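PDB 4E13: diketoreductase from Acinetobacter baylyi, which probably reduces diketo compounds and interconverts (3S)-3-hydroxyacyl-CoA and 3-oxoacyl-CoA with the NAD(+)/NADH couple. Local coordinates for residues T31-N36 and R74-L79; G16-F21 and F144-W149. All coordinates share one frame; numbering follows the deposited sequence.

Interaction 1 of 2, residues T31-N36 and R74-L79; sequences TAYDIN and RYSDDL. With NAD (nicotinamide-adenine-dinucleotide), chain B.
The phenol ring of Tyr33 lies against Leu79 at the edge of the parallel part of the sheet of the Rossmann-type NAD-binding domain, where strand 29-33 carries strand 74-76 as its outer neighbour. Leu79 CD1 stands 4.1 Å from the centroid of the Tyr33 ring, only 2° off the ring normal, so this methyl group sits squarely over one face in a CH-pi contact. The two side chains cross at about a right angle. With CG anti to the backbone N (chi1 169°), the tyrosine sends its ring past the end of strand 74-76, where CE1 also comes within 3.3 Å of the Leu79 backbone N. The ring edge meets the backbone N of Asp78 and C2A of the NAD adenine.

Thr31 projects on the same face of the sheet as Tyr33. Its CG2 packs against Ser76 CB, while the bent Arg74 chain returns its NH2 to the neighbourhood of the threonine hydroxyl. Beneath these side chains the strands run parallel, their short axes 27° apart. Ala32 lies between Arg74 and Ser76 in the register: its N donates to Arg74 O and its O accepts from Ser76 N. Asp34 N continues the ladder to Ser76 O. Ser76 OG in turn accepts from Asp78 N, forming an ST turn that leads the chain toward helix 79-82.

Beyond the strand, the carboxylate of Asp34 turns from Asp77 to the adenosine ribose. Thr12 OG1 also bonds to OD2, steadying the carboxylate, while its backbone N binds NAD itself, and Ile35 CG2 touches the adenine 3.5 Å from C6A. Each ribose hydroxyl donates to its own carboxylate oxygen: NAD O2B to Asp34 OD1 at 3.1 Å, and NAD O3B to Asp34 OD2 at 2.6 Å.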
ATOM      1  N   THR A  31      15.367  29.520  17.015  1.00 32.81           N
ATOM      2  CA  THR A  31      14.492  30.213  17.950  1.00 32.73           C
ATOM      3  C   THR A  31      13.126  29.533  17.903  1.00 33.23           C
ATOM      4  O   THR A  31      12.537  29.391  16.827  1.00 33.72           O
ATOM      5  CB  THR A  31      14.326  31.696  17.545  1.00 34.40           C
ATOM      6  OG1 THR A  31      15.602  32.344  17.588  1.00 34.23           O
ATOM      7  CG2 THR A  31      13.347  32.420  18.475  1.00 34.33           C
ATOM      8  N   ALA A  32      12.638  29.092  19.057  1.00 33.40           N
ATOM      9  CA  ALA A  32      11.305  28.518  19.140  1.00 35.07           C
ATOM     10  C   ALA A  32      10.319  29.591  19.591  1.00 36.18           C
ATOM     11  O   ALA A  32      10.481  30.194  20.657  1.00 37.57           O
ATOM     12  CB  ALA A  32      11.291  27.334  20.096  1.00 34.56           C
ATOM     13  N   TYR A  33       9.303  29.839  18.774  1.00 38.33           N
ATOM     14  CA  TYR A  33       8.301  30.850  19.102  1.00 39.27           C
ATOM     15  C   TYR A  33       6.982  30.229  19.528  1.00 39.62           C
ATOM     16  O   TYR A  33       6.495  29.281  18.902  1.00 37.80           O
ATOM     17  CB  TYR A  33       8.034  31.762  17.912  1.00 40.16           C
ATOM     18  CG  TYR A  33       6.828  32.634  18.147  1.00 45.92           C
ATOM     19  CD1 TYR A  33       6.940  33.870  18.806  1.00 48.64           C
ATOM     20  CD2 TYR A  33       5.569  32.227  17.716  1.00 44.91           C
ATOM     21  CE1 TYR A  33       5.812  34.672  19.026  1.00 50.54           C
ATOM     22  CE2 TYR A  33       4.444  33.017  17.930  1.00 50.31           C
ATOM     23  CZ  TYR A  33       4.572  34.235  18.582  1.00 52.02           C
ATOM     24  OH  TYR A  33       3.449  35.000  18.778  1.00 56.16           O
ATOM     25  N   ASP A  34       6.392  30.783  20.584  1.00 41.45           N
ATOM     26  CA  ASP A  34       5.065  30.351  21.011  1.00 41.59           C
ATOM     27  C   ASP A  34       4.377  31.532  21.709  1.00 43.27           C
ATOM     28  O   ASP A  34       4.996  32.584  21.900  1.00 39.56           O
ATOM     29  CB  ASP A  34       5.174  29.137  21.933  1.00 43.16           C
ATOM     30  CG  ASP A  34       3.982  28.197  21.805  1.00 45.97           C
ATOM     31  OD1 ASP A  34       2.873  28.644  21.426  1.00 46.66           O
ATOM     32  OD2 ASP A  34       4.168  26.993  22.065  1.00 45.77           O
ATOM     33  N   ILE A  35       3.114  31.364  22.095  1.00 43.42           N
ATOM     34  CA  ILE A  35       2.282  32.522  22.435  1.00 42.45           C
ATOM     35  C   ILE A  35       2.576  33.213  23.769  1.00 42.70           C
ATOM     36  O   ILE A  35       2.396  34.427  23.885  1.00 46.13           O
ATOM     37  CB  ILE A  35       0.783  32.208  22.329  1.00 41.16           C
ATOM     38  CG1 ILE A  35       0.387  31.136  23.342  1.00 40.96           C
ATOM     39  CG2 ILE A  35       0.449  31.789  20.909  1.00 40.98           C
ATOM     40  CD1 ILE A  35      -1.086  30.786  23.301  1.00 49.46           C
ATOM     41  N   ASN A  36       2.997  32.475  24.782  1.00 40.54           N
ATOM     42  CA  ASN A  36       3.286  33.108  26.058  1.00 41.19           C
ATOM     43  C   ASN A  36       4.293  32.282  26.835  1.00 42.94           C
ATOM     44  O   ASN A  36       4.744  31.240  26.348  1.00 40.36           O
ATOM     45  CB  ASN A  36       1.998  33.334  26.855  1.00 42.13           C
ATOM     46  CG  ASN A  36       1.257  32.046  27.160  1.00 44.07           C
ATOM     47  OD1 ASN A  36       1.859  31.006  27.447  1.00 41.31           O
ATOM     48  ND2 ASN A  36      -0.073  32.108  27.086  1.00 44.19           N
ATOM     49  N   ARG A  74      16.832  29.155  21.445  1.00 37.21           N
ATOM     50  CA  ARG A  74      16.283  30.355  22.071  1.00 39.58           C
ATOM     51  C   ARG A  74      14.755  30.315  22.038  1.00 38.79           C
ATOM     52  O   ARG A  74      14.151  29.820  21.080  1.00 35.03           O
ATOM     53  CB  ARG A  74      16.788  31.633  21.397  1.00 41.89           C
ATOM     54  CG  ARG A  74      18.309  31.810  21.388  1.00 47.35           C
ATOM     55  CD  ARG A  74      18.673  33.250  21.005  1.00 53.15           C
ATOM     56  NE  ARG A  74      17.860  33.720  19.885  1.00 72.97           N
ATOM     57  CZ  ARG A  74      16.691  34.344  20.023  1.00 85.96           C
ATOM     58  NH1 ARG A  74      16.195  34.578  21.235  1.00 97.93           N
ATOM     59  NH2 ARG A  74      16.008  34.736  18.953  1.00 70.90           N
ATOM     60  N   TYR A  75      14.150  30.832  23.102  1.00 35.82           N
ATOM     61  CA  TYR A  75      12.707  30.883  23.241  1.00 36.76           C
ATOM     62  C   TYR A  75      12.249  32.324  23.109  1.00 38.09           C
ATOM     63  O   TYR A  75      12.914  33.233  23.612  1.00 38.75           O
ATOM     64  CB  TYR A  75      12.323  30.373  24.626  1.00 35.37           C
ATOM     65  CG  TYR A  75      12.777  28.960  24.871  1.00 34.39           C
ATOM     66  CD1 TYR A  75      11.890  27.894  24.735  1.00 33.54           C
ATOM     67  CD2 TYR A  75      14.095  28.686  25.237  1.00 34.71           C
ATOM     68  CE1 TYR A  75      12.304  26.589  24.961  1.00 35.05           C
ATOM     69  CE2 TYR A  75      14.523  27.383  25.462  1.00 34.52           C
ATOM     70  CZ  TYR A  75      13.622  26.341  25.323  1.00 36.02           C
ATOM     71  OH  TYR A  75      14.033  25.050  25.547  1.00 37.35           O
ATOM     72  N   SER A  76      11.115  32.534  22.451  1.00 37.40           N
ATOM     73  CA  SER A  76      10.567  33.876  22.296  1.00 38.54           C
ATOM     74  C   SER A  76       9.051  33.832  22.206  1.00 40.24           C
ATOM     75  O   SER A  76       8.498  32.921  21.582  1.00 37.45           O
ATOM     76  CB  SER A  76      11.119  34.540  21.036  1.00 38.07           C
ATOM     77  OG  SER A  76      10.449  35.771  20.818  1.00 40.06           O
ATOM     78  N   ASP A  77       8.382  34.807  22.835  1.00 39.34           N
ATOM     79  CA  ASP A  77       6.934  34.940  22.688  1.00 40.58           C
ATOM     80  C   ASP A  77       6.582  36.290  22.099  1.00 46.20           C
ATOM     81  O   ASP A  77       5.456  36.775  22.242  1.00 48.09           O
ATOM     82  CB  ASP A  77       6.182  34.677  23.999  1.00 42.95           C
ATOM     83  CG  ASP A  77       6.501  35.688  25.094  1.00 45.36           C
ATOM     84  OD1 ASP A  77       7.370  36.568  24.908  1.00 43.88           O
ATOM     85  OD2 ASP A  77       5.862  35.588  26.162  1.00 46.49           O
ATOM     86  N   ASP A  78       7.561  36.881  21.422  1.00 45.93           N
ATOM     87  CA  ASP A  78       7.397  38.156  20.726  1.00 46.41           C
ATOM     88  C   ASP A  78       7.800  37.917  19.280  1.00 43.67           C
ATOM     89  O   ASP A  78       8.990  37.847  18.963  1.00 43.13           O
ATOM     90  CB  ASP A  78       8.303  39.215  21.371  1.00 46.57           C
ATOM     91  CG  ASP A  78       8.225  40.576  20.683  1.00 49.79           C
ATOM     92  OD1 ASP A  78       7.576  40.713  19.626  1.00 46.97           O
ATOM     93  OD2 ASP A  78       8.842  41.522  21.212  1.00 62.34           O
ATOM     94  N   LEU A  79       6.803  37.771  18.414  1.00 43.68           N
ATOM     95  CA  LEU A  79       7.025  37.365  17.033  1.00 45.78           C
ATOM     96  C   LEU A  79       8.023  38.270  16.319  1.00 48.56           C
ATOM     97  O   LEU A  79       8.874  37.794  15.559  1.00 45.30           O
ATOM     98  CB  LEU A  79       5.698  37.323  16.275  1.00 47.26           C
ATOM     99  CG  LEU A  79       5.747  36.801  14.838  1.00 49.80           C
ATOM    100  CD1 LEU A  79       6.359  35.404  14.816  1.00 52.70           C
ATOM    101  CD2 LEU A  79       4.347  36.776  14.256  1.00 48.42           C
TER
HETATM  102  PA  NAD B 301       0.302  21.031  18.190  1.00 49.49           P
HETATM  103  O1A NAD B 301       0.146  20.094  19.325  1.00 58.08           O
HETATM  104  O2A NAD B 301      -0.864  21.336  17.332  1.00 59.73           O
HETATM  105  O5B NAD B 301       0.920  22.410  18.744  1.00 51.18           O
HETATM  106  C5B NAD B 301       0.582  23.666  18.150  1.00 48.68           C
HETATM  107  C4B NAD B 301       1.662  24.677  18.540  1.00 50.81           C
HETATM  108  O4B NAD B 301       1.214  25.983  18.128  1.00 54.11           O
HETATM  109  C3B NAD B 301       1.756  24.729  20.057  1.00 49.51           C
HETATM  110  O3B NAD B 301       3.037  25.239  20.453  1.00 47.97           O
HETATM  111  C2B NAD B 301       0.677  25.745  20.381  1.00 50.73           C
HETATM  112  O2B NAD B 301       0.921  26.307  21.679  1.00 51.45           O
HETATM  113  C1B NAD B 301       1.066  26.761  19.326  1.00 52.80           C
HETATM  114  N9A NAD B 301       0.078  27.852  19.178  1.00 63.46           N
HETATM  115  C8A NAD B 301      -1.191  27.834  19.577  1.00 62.65           C
HETATM  116  N7A NAD B 301      -1.772  28.941  19.123  1.00 60.29           N
HETATM  117  C5A NAD B 301      -0.861  29.643  18.452  1.00 65.57           C
HETATM  118  C6A NAD B 301      -0.935  30.820  17.835  1.00 68.96           C
HETATM  119  N6A NAD B 301      -2.021  31.542  18.093  1.00 80.99           N
HETATM  120  N1A NAD B 301       0.118  31.354  17.202  1.00 70.26           N
HETATM  121  C2A NAD B 301       1.334  30.663  17.204  1.00 67.56           C
HETATM  122  N3A NAD B 301       1.383  29.435  17.874  1.00 64.45           N
HETATM  123  C4A NAD B 301       0.283  28.963  18.478  1.00 64.52           C
HETATM  124  O3  NAD B 301       1.488  20.477  17.253  1.00 61.30           O
HETATM  125  PN  NAD B 301       1.168  19.774  15.843  1.00 58.86           P
HETATM  126  O1N NAD B 301      -0.195  19.196  15.880  1.00 68.56           O
HETATM  127  O2N NAD B 301       2.302  18.892  15.488  1.00100.49           O
HETATM  128  O5D NAD B 301       1.174  21.018  14.823  1.00 54.56           O
HETATM  129  C5D NAD B 301       0.086  21.192  13.914  1.00 57.62           C
HETATM  130  C4D NAD B 301       0.625  21.746  12.595  1.00 57.95           C
HETATM  131  O4D NAD B 301       1.589  20.802  12.089  1.00 58.65           O
HETATM  132  C3D NAD B 301      -0.514  21.725  11.592  1.00 54.35           C
HETATM  133  O3D NAD B 301      -0.166  22.473  10.418  1.00 53.24           O
HETATM  134  C2D NAD B 301      -0.545  20.240  11.287  1.00 53.84           C
HETATM  135  O2D NAD B 301      -1.262  20.000  10.066  1.00 56.40           O
HETATM  136  C1D NAD B 301       0.942  20.036  11.057  1.00 57.50           C
HETATM  137  N1N NAD B 301       1.342  18.610  11.038  1.00 54.24           N
HETATM  138  C2N NAD B 301       1.052  17.782  12.129  1.00 52.23           C
HETATM  139  C3N NAD B 301       1.387  16.433  12.083  1.00 56.59           C
HETATM  140  C7N NAD B 301       1.111  15.612  13.171  1.00 56.99           C
HETATM  141  O7N NAD B 301       1.209  14.389  13.082  1.00 62.85           O
HETATM  142  N7N NAD B 301       0.715  16.245  14.272  1.00 57.15           N
HETATM  143  C4N NAD B 301       2.003  15.906  10.954  1.00 52.69           C
HETATM  144  C5N NAD B 301       2.314  16.727   9.875  1.00 50.03           C
HETATM  145  C6N NAD B 301       1.990  18.078   9.915  1.00 51.69           C

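Interaction 2 of 2, residues G16-F21 and F144-W149; sequences GSQIAF and FANHVW. With NAD (nicotinamide-adenine-dinucleotide), chain B.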
ATOM      1  N   GLY A  16       6.138  21.057  15.978  1.00 35.71           N
ATOM      2  CA  GLY A  16       6.994  22.221  16.120  1.00 34.65           C
ATOM      3  C   GLY A  16       8.244  21.938  16.932  1.00 33.81           C
ATOM      4  O   GLY A  16       9.350  22.343  16.557  1.00 33.01           O
ATOM      5  N   SER A  17       8.077  21.236  18.047  1.00 32.66           N
ATOM      6  CA  SER A  17       9.212  20.901  18.896  1.00 31.76           C
ATOM      7  C   SER A  17      10.172  19.940  18.167  1.00 30.90           C
ATOM      8  O   SER A  17      11.387  20.138  18.213  1.00 29.89           O
ATOM      9  CB  SER A  17       8.739  20.275  20.207  1.00 32.89           C
ATOM     10  OG  SER A  17       8.133  19.023  19.970  1.00 32.40           O
ATOM     11  N   GLN A  18       9.640  18.915  17.496  1.00 31.05           N
ATOM     12  CA  GLN A  18      10.493  17.971  16.746  1.00 30.55           C
ATOM     13  C   GLN A  18      11.244  18.677  15.625  1.00 31.05           C
ATOM     14  O   GLN A  18      12.430  18.421  15.413  1.00 30.98           O
ATOM     15  CB  GLN A  18       9.694  16.827  16.118  1.00 29.88           C
ATOM     16  CG  GLN A  18       8.999  15.899  17.102  1.00 31.12           C
ATOM     17  CD  GLN A  18       8.191  14.817  16.391  1.00 32.36           C
ATOM     18  OE1 GLN A  18       8.637  14.235  15.395  1.00 32.72           O
ATOM     19  NE2 GLN A  18       6.982  14.561  16.888  1.00 31.96           N
ATOM     20  N   ILE A  19      10.555  19.541  14.886  1.00 29.79           N
ATOM     21  CA  ILE A  19      11.210  20.277  13.825  1.00 30.73           C
ATOM     22  C   ILE A  19      12.337  21.139  14.395  1.00 30.63           C
ATOM     23  O   ILE A  19      13.474  21.080  13.916  1.00 30.21           O
ATOM     24  CB  ILE A  19      10.220  21.172  13.058  1.00 31.77           C
ATOM     25  CG1 ILE A  19       9.143  20.323  12.382  1.00 33.64           C
ATOM     26  CG2 ILE A  19      10.960  21.979  12.008  1.00 32.42           C
ATOM     27  CD1 ILE A  19       8.031  21.134  11.712  1.00 34.80           C
ATOM     28  N   ALA A  20      12.014  21.949  15.401  1.00 30.51           N
ATOM     29  CA  ALA A  20      12.995  22.836  16.030  1.00 30.81           C
ATOM     30  C   ALA A  20      14.192  22.043  16.525  1.00 31.18           C
ATOM     31  O   ALA A  20      15.341  22.451  16.326  1.00 31.29           O
ATOM     32  CB  ALA A  20      12.364  23.581  17.204  1.00 29.80           C
ATOM     33  N   PHE A  21      13.929  20.907  17.169  1.00 30.41           N
ATOM     34  CA  PHE A  21      15.006  20.190  17.820  1.00 31.60           C
ATOM     35  C   PHE A  21      15.951  19.522  16.826  1.00 32.33           C
ATOM     36  O   PHE A  21      17.173  19.576  16.990  1.00 33.39           O
ATOM     37  CB  PHE A  21      14.506  19.170  18.831  1.00 30.36           C
ATOM     38  CG  PHE A  21      15.592  18.668  19.707  1.00 32.76           C
ATOM     39  CD1 PHE A  21      15.930  19.365  20.871  1.00 33.98           C
ATOM     40  CD2 PHE A  21      16.295  17.508  19.382  1.00 33.04           C
ATOM     41  CE1 PHE A  21      16.962  18.912  21.707  1.00 33.94           C
ATOM     42  CE2 PHE A  21      17.320  17.048  20.200  1.00 32.00           C
ATOM     43  CZ  PHE A  21      17.656  17.747  21.367  1.00 34.18           C
ATOM     44  N   PHE A 144       6.618  17.639   7.409  1.00 37.31           N
ATOM     45  CA  PHE A 144       7.330  16.595   8.149  1.00 36.99           C
ATOM     46  C   PHE A 144       6.384  15.492   8.591  1.00 39.35           C
ATOM     47  O   PHE A 144       5.158  15.636   8.523  1.00 40.69           O
ATOM     48  CB  PHE A 144       8.006  17.191   9.392  1.00 35.68           C
ATOM     49  CG  PHE A 144       9.096  18.174   9.074  1.00 36.17           C
ATOM     50  CD1 PHE A 144       8.792  19.489   8.723  1.00 36.36           C
ATOM     51  CD2 PHE A 144      10.430  17.787   9.123  1.00 34.56           C
ATOM     52  CE1 PHE A 144       9.807  20.400   8.425  1.00 36.05           C
ATOM     53  CE2 PHE A 144      11.445  18.687   8.828  1.00 35.47           C
ATOM     54  CZ  PHE A 144      11.134  19.998   8.478  1.00 36.52           C
ATOM     55  N   ALA A 145       6.962  14.390   9.055  1.00 39.18           N
ATOM     56  CA  ALA A 145       6.189  13.287   9.605  1.00 37.84           C
ATOM     57  C   ALA A 145       6.480  13.149  11.094  1.00 37.45           C
ATOM     58  O   ALA A 145       7.602  13.399  11.546  1.00 37.43           O
ATOM     59  CB  ALA A 145       6.538  11.998   8.879  1.00 39.22           C
ATOM     60  N   ASN A 146       5.474  12.754  11.861  1.00 35.62           N
ATOM     61  CA  ASN A 146       5.636  12.608  13.300  1.00 37.03           C
ATOM     62  C   ASN A 146       6.781  11.608  13.587  1.00 37.55           C
ATOM     63  O   ASN A 146       6.842  10.526  12.985  1.00 35.05           O
ATOM     64  CB  ASN A 146       4.334  12.108  13.911  1.00 39.20           C
ATOM     65  CG  ASN A 146       4.360  12.124  15.415  1.00 40.58           C
ATOM     66  OD1 ASN A 146       5.143  12.853  16.027  1.00 39.26           O
ATOM     67  ND2 ASN A 146       3.515  11.303  16.030  1.00 45.71           N
ATOM     68  N   HIS A 147       7.664  11.984  14.518  1.00 36.62           N
ATOM     69  CA  HIS A 147       8.933  11.282  14.768  1.00 35.63           C
ATOM     70  C   HIS A 147       9.890  11.553  13.624  1.00 35.41           C
ATOM     71  O   HIS A 147      10.311  10.640  12.910  1.00 36.01           O
ATOM     72  CB  HIS A 147       8.722   9.782  14.983  1.00 36.71           C
ATOM     73  CG  HIS A 147       7.919   9.470  16.207  1.00 37.52           C
ATOM     74  ND1 HIS A 147       7.893   8.220  16.788  1.00 39.38           N
ATOM     75  CD2 HIS A 147       7.111  10.251  16.963  1.00 38.62           C
ATOM     76  CE1 HIS A 147       7.102   8.245  17.847  1.00 39.51           C
ATOM     77  NE2 HIS A 147       6.617   9.466  17.976  1.00 37.81           N
ATOM     78  N   VAL A 148      10.210  12.836  13.448  1.00 34.32           N
ATOM     79  CA  VAL A 148      11.020  13.289  12.325  1.00 35.40           C
ATOM     80  C   VAL A 148      12.426  12.664  12.351  1.00 36.18           C
ATOM     81  O   VAL A 148      13.071  12.532  11.307  1.00 37.54           O
ATOM     82  CB  VAL A 148      11.163  14.835  12.324  1.00 34.59           C
ATOM     83  CG1 VAL A 148       9.781  15.500  12.369  1.00 32.04           C
ATOM     84  CG2 VAL A 148      12.009  15.276  13.501  1.00 36.67           C
ATOM     85  N   TRP A 149      12.905  12.297  13.537  1.00 37.24           N
ATOM     86  CA  TRP A 149      14.260  11.767  13.666  1.00 38.85           C
ATOM     87  C   TRP A 149      14.401  10.389  13.012  1.00 41.81           C
ATOM     88  O   TRP A 149      15.501  10.010  12.604  1.00 44.32           O
ATOM     89  CB  TRP A 149      14.696  11.699  15.138  1.00 38.93           C
ATOM     90  CG  TRP A 149      13.857  10.769  15.984  1.00 38.07           C
ATOM     91  CD1 TRP A 149      14.065   9.430  16.194  1.00 36.68           C
ATOM     92  CD2 TRP A 149      12.687  11.114  16.733  1.00 37.57           C
ATOM     93  NE1 TRP A 149      13.099   8.924  17.025  1.00 37.15           N
ATOM     94  CE2 TRP A 149      12.239   9.934  17.373  1.00 38.26           C
ATOM     95  CE3 TRP A 149      11.972  12.305  16.928  1.00 38.49           C
ATOM     96  CZ2 TRP A 149      11.109   9.910  18.194  1.00 38.68           C
ATOM     97  CZ3 TRP A 149      10.844  12.283  17.748  1.00 37.08           C
ATOM     98  CH2 TRP A 149      10.425  11.092  18.369  1.00 39.34           C
TER
HETATM   99  PA  NAD B 301       0.302  21.031  18.190  1.00 49.49           P
HETATM  100  O1A NAD B 301       0.146  20.094  19.325  1.00 58.08           O
HETATM  101  O2A NAD B 301      -0.864  21.336  17.332  1.00 59.73           O
HETATM  102  O5B NAD B 301       0.920  22.410  18.744  1.00 51.18           O
HETATM  103  C5B NAD B 301       0.582  23.666  18.150  1.00 48.68           C
HETATM  104  C4B NAD B 301       1.662  24.677  18.540  1.00 50.81           C
HETATM  105  O4B NAD B 301       1.214  25.983  18.128  1.00 54.11           O
HETATM  106  C3B NAD B 301       1.756  24.729  20.057  1.00 49.51           C
HETATM  107  O3B NAD B 301       3.037  25.239  20.453  1.00 47.97           O
HETATM  108  C2B NAD B 301       0.677  25.745  20.381  1.00 50.73           C
HETATM  109  O2B NAD B 301       0.921  26.307  21.679  1.00 51.45           O
HETATM  110  C1B NAD B 301       1.066  26.761  19.326  1.00 52.80           C
HETATM  111  N9A NAD B 301       0.078  27.852  19.178  1.00 63.46           N
HETATM  112  C8A NAD B 301      -1.191  27.834  19.577  1.00 62.65           C
HETATM  113  N7A NAD B 301      -1.772  28.941  19.123  1.00 60.29           N
HETATM  114  C5A NAD B 301      -0.861  29.643  18.452  1.00 65.57           C
HETATM  115  C6A NAD B 301      -0.935  30.820  17.835  1.00 68.96           C
HETATM  116  N6A NAD B 301      -2.021  31.542  18.093  1.00 80.99           N
HETATM  117  N1A NAD B 301       0.118  31.354  17.202  1.00 70.26           N
HETATM  118  C2A NAD B 301       1.334  30.663  17.204  1.00 67.56           C
HETATM  119  N3A NAD B 301       1.383  29.435  17.874  1.00 64.45           N
HETATM  120  C4A NAD B 301       0.283  28.963  18.478  1.00 64.52           C
HETATM  121  O3  NAD B 301       1.488  20.477  17.253  1.00 61.30           O
HETATM  122  PN  NAD B 301       1.168  19.774  15.843  1.00 58.86           P
HETATM  123  O1N NAD B 301      -0.195  19.196  15.880  1.00 68.56           O
HETATM  124  O2N NAD B 301       2.302  18.892  15.488  1.00100.49           O
HETATM  125  O5D NAD B 301       1.174  21.018  14.823  1.00 54.56           O
HETATM  126  C5D NAD B 301       0.086  21.192  13.914  1.00 57.62           C
HETATM  127  C4D NAD B 301       0.625  21.746  12.595  1.00 57.95           C
HETATM  128  O4D NAD B 301       1.589  20.802  12.089  1.00 58.65           O
HETATM  129  C3D NAD B 301      -0.514  21.725  11.592  1.00 54.35           C
HETATM  130  O3D NAD B 301      -0.166  22.473  10.418  1.00 53.24           O
HETATM  131  C2D NAD B 301      -0.545  20.240  11.287  1.00 53.84           C
HETATM  132  O2D NAD B 301      -1.262  20.000  10.066  1.00 56.40           O
HETATM  133  C1D NAD B 301       0.942  20.036  11.057  1.00 57.50           C
HETATM  134  N1N NAD B 301       1.342  18.610  11.038  1.00 54.24           N
HETATM  135  C2N NAD B 301       1.052  17.782  12.129  1.00 52.23           C
HETATM  136  C3N NAD B 301       1.387  16.433  12.083  1.00 56.59           C
HETATM  137  C7N NAD B 301       1.111  15.612  13.171  1.00 56.99           C
HETATM  138  O7N NAD B 301       1.209  14.389  13.082  1.00 62.85           O
HETATM  139  N7N NAD B 301       0.715  16.245  14.272  1.00 57.15           N
HETATM  140  C4N NAD B 301       2.003  15.906  10.954  1.00 52.69           C
HETATM  141  C5N NAD B 301       2.314  16.727   9.875  1.00 50.03           C
HETATM  142  C6N NAD B 301       1.990  18.078   9.915  1.00 51.69           C
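Phe144 meets Ile19 of helix 14-25 with one face of its ring. Ile19 CG1 lies 3.9 Å from the Phe144 ring centroid, 17° off the normal and shifted toward the rim, and CD1 of the isoleucine reaches Phe144 CD1 at 3.5 Å. The isoleucine chain crosses the phenylalanine obliquely. The carbonyl of Phe144 faces the cofactor, its O 3.3 Å from NAD C5N of the nicotinamide ring, while its N-H is held by the side chain of Asn120, itself an NAD-binding residue.

At Asn146 the side chain leaves with CG anti to the backbone N (chi1 -172°), which brings OD1 back to the helix although CB points from it. Gln18 NE2 donates to Asn146 OD1 at 2.7 Å in a nearly straight bond, the acceptor lying in the glutamine amide plane; the two amides are turned 39° against each other. The same NE2 has a weak bond to Val14 O.

The backbone then turns round the other end of this amide. His147 N approaches Gln18 OE1 in a weak, bent bond, and Val148 N makes a better aligned one at 2.9 Å. With OE1 and NE2 both engaged, the rotation of the amide is fixed. Val148 also brings its two methyl groups against Gln18 CB, and Trp149 sets CZ3 3.8 Å from Gln18 OE1, its ring plane steeply inclined to the amide.

One glutamine of the dinucleotide-binding helix thus secures the loop beside the nicotinamide, in the Rossmann-type NAD site whose GxGxxG pattern apparently takes Gly16 of this helix as its third glycine.

How the interactions relate
Both contacts touch the same NAD molecule, at opposite ends of it: interaction 1 meets the adenosine half through Asp34 and Ile35, whereas interaction 2 lies beside the nicotinamide. Their centres are about 17 Å apart and their nearest atoms about 5 Å, without touching. The chain links them directly, since helix 14-25 leads into strand 29-33, and interaction 1 is nested within the loop closed by residues 16-21 and 144-149. The same NAD is also bound by the backbone N atoms of Thr12 and Leu15. Interaction 2 lies nearer the reacting end, because it borders the nicotinamide; His143, predicted to be important for catalysis, immediately precedes Phe144.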